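Local coordinates for Mgp-operon protein 3 (Mycoplasma pneumoniae, PDB 6RJ1) that probably serves in adhesion of the bacterium to host cells as a membrane-spanning surface protein, perhaps by binding sugars through its extracellular part, at residues A[238-248]-A[353-363]. Residues are numbered along the deposited sequence; the frame is centred on the assembly and turned at random.
Sequences VYEPLDSTKEG and FSKYLNTAQAL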
loop_
_atom_site.group_PDB
_atom_site.type_symbol
_atom_site.label_atom_id
_atom_site.label_comp_id
_atom_site.label_asym_id
_atom_site.label_seq_id
_atom_site.Cartn_x
_atom_site.Cartn_y
_atom_site.Cartn_z
ATOM N N VAL A 238 -8.529 3.717 18.791
ATOM C CA VAL A 238 -8.025 2.333 18.833
ATOM C C VAL A 238 -9.170 1.389 18.427
ATOM O O VAL A 238 -8.932 0.310 17.897
ATOM C CB VAL A 238 -7.417 1.939 20.210
ATOM C CG1 VAL A 238 -5.897 2.006 20.212
ATOM C CG2 VAL A 238 -8.032 2.707 21.381
ATOM N N TYR A 239 -10.413 1.847 18.648
ATOM C CA TYR A 239 -11.661 1.156 18.343
ATOM C C TYR A 239 -12.065 1.358 16.893
ATOM O O TYR A 239 -11.830 2.425 16.310
ATOM C CB TYR A 239 -12.793 1.634 19.276
ATOM C CG TYR A 239 -12.339 1.850 20.700
ATOM C CD1 TYR A 239 -12.219 0.782 21.585
ATOM C CD2 TYR A 239 -11.993 3.119 21.156
ATOM C CE1 TYR A 239 -11.760 0.970 22.889
ATOM C CE2 TYR A 239 -11.536 3.321 22.460
ATOM C CZ TYR A 239 -11.426 2.242 23.326
ATOM O OH TYR A 239 -10.978 2.436 24.610
ATOM N N GLU A 240 -12.681 0.322 16.316
ATOM C CA GLU A 240 -13.196 0.312 14.948
ATOM C C GLU A 240 -14.505 -0.490 14.892
ATOM O O GLU A 240 -14.628 -1.488 15.609
ATOM C CB GLU A 240 -12.147 -0.169 13.926
ATOM C CG GLU A 240 -11.543 -1.541 14.195
ATOM C CD GLU A 240 -10.934 -2.172 12.961
ATOM O OE1 GLU A 240 -11.667 -2.343 11.961
ATOM O OE2 GLU A 240 -9.725 -2.492 12.990
ATOM N N PRO A 241 -15.511 -0.051 14.091
ATOM C CA PRO A 241 -16.801 -0.763 14.083
ATOM C C PRO A 241 -16.816 -2.116 13.377
ATOM O O PRO A 241 -16.034 -2.351 12.453
ATOM C CB PRO A 241 -17.744 0.233 13.408
ATOM C CG PRO A 241 -16.874 1.018 12.516
ATOM C CD PRO A 241 -15.544 1.130 13.198
ATOM N N LEU A 242 -17.741 -2.994 13.807
ATOM C CA LEU A 242 -17.950 -4.315 13.215
ATOM C C LEU A 242 -18.700 -4.164 11.898
ATOM O O LEU A 242 -18.472 -4.940 10.967
ATOM C CB LEU A 242 -18.747 -5.212 14.167
ATOM C CG LEU A 242 -17.974 -5.789 15.335
ATOM C CD1 LEU A 242 -18.897 -6.100 16.470
ATOM C CD2 LEU A 242 -17.214 -7.047 14.928
ATOM N N ASP A 243 -19.593 -3.155 11.832
ATOM C CA ASP A 243 -20.405 -2.802 10.673
ATOM C C ASP A 243 -20.426 -1.276 10.559
ATOM O O ASP A 243 -21.009 -0.603 11.411
ATOM C CB ASP A 243 -21.832 -3.367 10.831
ATOM C CG ASP A 243 -22.672 -3.453 9.564
ATOM O OD1 ASP A 243 -22.332 -2.764 8.569
ATOM O OD2 ASP A 243 -23.675 -4.209 9.567
ATOM N N SER A 244 -19.775 -0.737 9.519
ATOM C CA SER A 244 -19.697 0.703 9.275
ATOM C C SER A 244 -20.982 1.310 8.688
ATOM O O SER A 244 -21.086 2.532 8.540
ATOM C CB SER A 244 -18.489 1.037 8.417
ATOM O OG SER A 244 -17.345 1.148 9.240
ATOM N N THR A 245 -21.956 0.454 8.376
ATOM C CA THR A 245 -23.269 0.825 7.872
ATOM C C THR A 245 -24.181 1.111 9.085
ATOM O O THR A 245 -25.194 1.804 8.953
ATOM C CB THR A 245 -23.730 -0.270 6.873
ATOM O OG1 THR A 245 -23.405 0.147 5.545
ATOM C CG2 THR A 245 -25.218 -0.642 6.982
ATOM N N LYS A 246 -23.775 0.626 10.274
ATOM C CA LYS A 246 -24.544 0.752 11.516
ATOM C C LYS A 246 -23.860 1.565 12.617
ATOM O O LYS A 246 -24.521 2.374 13.266
ATOM C CB LYS A 246 -24.933 -0.645 12.036
ATOM C CG LYS A 246 -26.115 -1.236 11.279
ATOM C CD LYS A 246 -26.130 -2.761 11.304
ATOM C CE LYS A 246 -27.396 -3.347 10.710
ATOM N NZ LYS A 246 -27.517 -3.093 9.246
ATOM N N GLU A 247 -22.554 1.341 12.839
ATOM C CA GLU A 247 -21.808 2.021 13.900
ATOM C C GLU A 247 -20.642 2.863 13.376
ATOM O O GLU A 247 -20.374 2.860 12.175
ATOM C CB GLU A 247 -21.350 1.018 14.984
ATOM C CG GLU A 247 -22.494 0.366 15.756
ATOM C CD GLU A 247 -23.477 1.257 16.499
ATOM O OE1 GLU A 247 -24.624 0.801 16.715
ATOM O OE2 GLU A 247 -23.111 2.392 16.883
ATOM N N GLY A 248 -19.985 3.586 14.282
ATOM C CA GLY A 248 -18.888 4.491 13.965
ATOM C C GLY A 248 -19.402 5.891 13.676
ATOM O O GLY A 248 -20.610 6.091 13.496
ATOM N N PHE A 353 -18.411 -6.560 22.881
ATOM C CA PHE A 353 -17.799 -6.352 21.557
ATOM C C PHE A 353 -18.869 -6.597 20.474
ATOM O O PHE A 353 -18.654 -7.350 19.520
ATOM C CB PHE A 353 -16.549 -7.239 21.347
ATOM C CG PHE A 353 -15.380 -6.962 22.261
ATOM C CD1 PHE A 353 -15.344 -7.485 23.548
ATOM C CD2 PHE A 353 -14.287 -6.230 21.815
ATOM C CE1 PHE A 353 -14.258 -7.243 24.387
ATOM C CE2 PHE A 353 -13.191 -6.006 22.649
ATOM C CZ PHE A 353 -13.193 -6.500 23.934
ATOM N N SER A 354 -20.046 -5.992 20.684
ATOM C CA SER A 354 -21.226 -6.105 19.829
ATOM C C SER A 354 -21.324 -4.971 18.801
ATOM O O SER A 354 -22.079 -5.094 17.832
ATOM C CB SER A 354 -22.486 -6.145 20.689
ATOM O OG SER A 354 -22.516 -5.046 21.585
ATOM N N LYS A 355 -20.566 -3.875 19.005
ATOM C CA LYS A 355 -20.577 -2.717 18.108
ATOM C C LYS A 355 -19.177 -2.380 17.573
ATOM O O LYS A 355 -19.034 -2.073 16.385
ATOM C CB LYS A 355 -21.220 -1.490 18.799
ATOM C CG LYS A 355 -22.682 -1.678 19.175
ATOM C CD LYS A 355 -23.316 -0.396 19.712
ATOM C CE LYS A 355 -24.342 -0.675 20.794
ATOM N NZ LYS A 355 -23.839 -1.490 21.938
ATOM N N TYR A 356 -18.158 -2.438 18.454
ATOM C CA TYR A 356 -16.763 -2.100 18.137
ATOM C C TYR A 356 -15.756 -3.167 18.550
ATOM O O TYR A 356 -16.011 -3.954 19.464
ATOM C CB TYR A 356 -16.353 -0.768 18.803
ATOM C CG TYR A 356 -17.184 0.423 18.388
ATOM C CD1 TYR A 356 -16.856 1.167 17.257
ATOM C CD2 TYR A 356 -18.283 0.827 19.141
ATOM C CE1 TYR A 356 -17.623 2.267 16.867
ATOM C CE2 TYR A 356 -19.057 1.926 18.763
ATOM C CZ TYR A 356 -18.724 2.642 17.624
ATOM O OH TYR A 356 -19.488 3.717 17.244
ATOM N N LEU A 357 -14.582 -3.141 17.895
ATOM C CA LEU A 357 -13.443 -4.006 18.186
ATOM C C LEU A 357 -12.310 -3.131 18.713
ATOM O O LEU A 357 -12.123 -2.016 18.224
ATOM C CB LEU A 357 -12.933 -4.730 16.922
ATOM C CG LEU A 357 -13.868 -5.685 16.190
ATOM C CD1 LEU A 357 -13.451 -5.813 14.736
ATOM C CD2 LEU A 357 -13.926 -7.057 16.868
ATOM N N ASN A 358 -11.545 -3.643 19.685
ATOM C CA ASN A 358 -10.373 -2.960 20.230
ATOM C C ASN A 358 -9.182 -3.599 19.509
ATOM O O ASN A 358 -8.863 -4.771 19.743
ATOM C CB ASN A 358 -10.293 -3.144 21.754
ATOM C CG ASN A 358 -9.327 -2.226 22.460
ATOM O OD1 ASN A 358 -8.196 -1.990 22.014
ATOM N ND2 ASN A 358 -9.747 -1.697 23.602
ATOM N N THR A 359 -8.586 -2.859 18.567
ATOM C CA THR A 359 -7.488 -3.384 17.753
ATOM C C THR A 359 -6.136 -2.757 18.120
ATOM O O THR A 359 -5.251 -2.652 17.264
ATOM C CB THR A 359 -7.827 -3.271 16.265
ATOM O OG1 THR A 359 -8.227 -1.929 15.975
ATOM C CG2 THR A 359 -8.916 -4.253 15.833
ATOM N N ALA A 360 -5.964 -2.393 19.409
ATOM C CA ALA A 360 -4.747 -1.780 19.946
ATOM C C ALA A 360 -3.463 -2.559 19.631
ATOM O O ALA A 360 -2.506 -1.966 19.121
ATOM C CB ALA A 360 -4.880 -1.570 21.445
ATOM N N GLN A 361 -3.461 -3.883 19.904
ATOM C CA GLN A 361 -2.305 -4.766 19.693
ATOM C C GLN A 361 -2.020 -5.021 18.223
ATOM O O GLN A 361 -0.868 -5.267 17.859
ATOM C CB GLN A 361 -2.434 -6.077 20.477
ATOM C CG GLN A 361 -2.637 -5.882 21.979
ATOM C CD GLN A 361 -4.098 -5.830 22.392
ATOM O OE1 GLN A 361 -5.002 -5.510 21.606
ATOM N NE2 GLN A 361 -4.360 -6.147 23.647
ATOM N N ALA A 362 -3.066 -4.944 17.380
ATOM C CA ALA A 362 -2.944 -5.108 15.934
ATOM C C ALA A 362 -2.244 -3.883 15.356
ATOM O O ALA A 362 -1.324 -4.040 14.554
ATOM C CB ALA A 362 -4.315 -5.297 15.299
ATOM N N LEU A 363 -2.631 -2.674 15.830
ATOM C CA LEU A 363 -2.049 -1.396 15.411
ATOM C C LEU A 363 -0.588 -1.276 15.816
ATOM O O LEU A 363 0.238 -0.941 14.977
ATOM C CB LEU A 363 -2.853 -0.204 15.948
ATOM C CG LEU A 363 -4.279 -0.039 15.431
ATOM C CD1 LEU A 363 -5.110 0.778 16.404
ATOM C CD2 LEU A 363 -4.303 0.567 14.021
#
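Glu-240 and Leu-357 pair through both of their backbone polar groups: Leu-357 N donates to Glu-240 O at 2.8 Å, and Glu-240 N returns a bond to Leu-357 O at 3.1 Å. Beyond this pair the ladder runs on in one direction to Leu-242 N, which reaches Lys-355 O at 3.0 Å, and in the other to Val-238 O. That carbonyl is gripped twice by Thr-359, by OG1 at 3.0 Å nearly in line with the C=O and by the backbone N from above the carbonyl plane. With chi1 at 52°, Thr-359 OG1 sits between its own N and carbonyl carbon and is thereby directed at Val-238 rather than capping the helix that starts at Ala-360. Strands 239-241 and 356-358 form a two-stranded antiparallel ribbon, a long-range pairing rather than a hairpin, since over a hundred residues separate them; helix 253-267 packs against Tyr-239 and Tyr-356. The Tyr-356 ring passes beside Pro-241, and its hydroxyl accepts from Gly-248 N at 3.0 Å while also hydrogen-bonding Glu-260 of that helix. On the face shared by Glu-240 and Leu-357, the Glu-240 side chain crosses that of Thr-359 at about a right angle, with OE2 3.4 Å from Thr-359 OG1, and the carboxylate is satisfied by Thr-171, Thr-174 and a salt bridge to Arg-227. On the other face, Asn-358 lies side by side with Tyr-239, amide and ring planes 72° apart, and its ND2 donates to Ala-268 O. Leu-242 CD2 meets Leu-357 CD2 at 3.8 Å, the two side chains likewise crossing steeply.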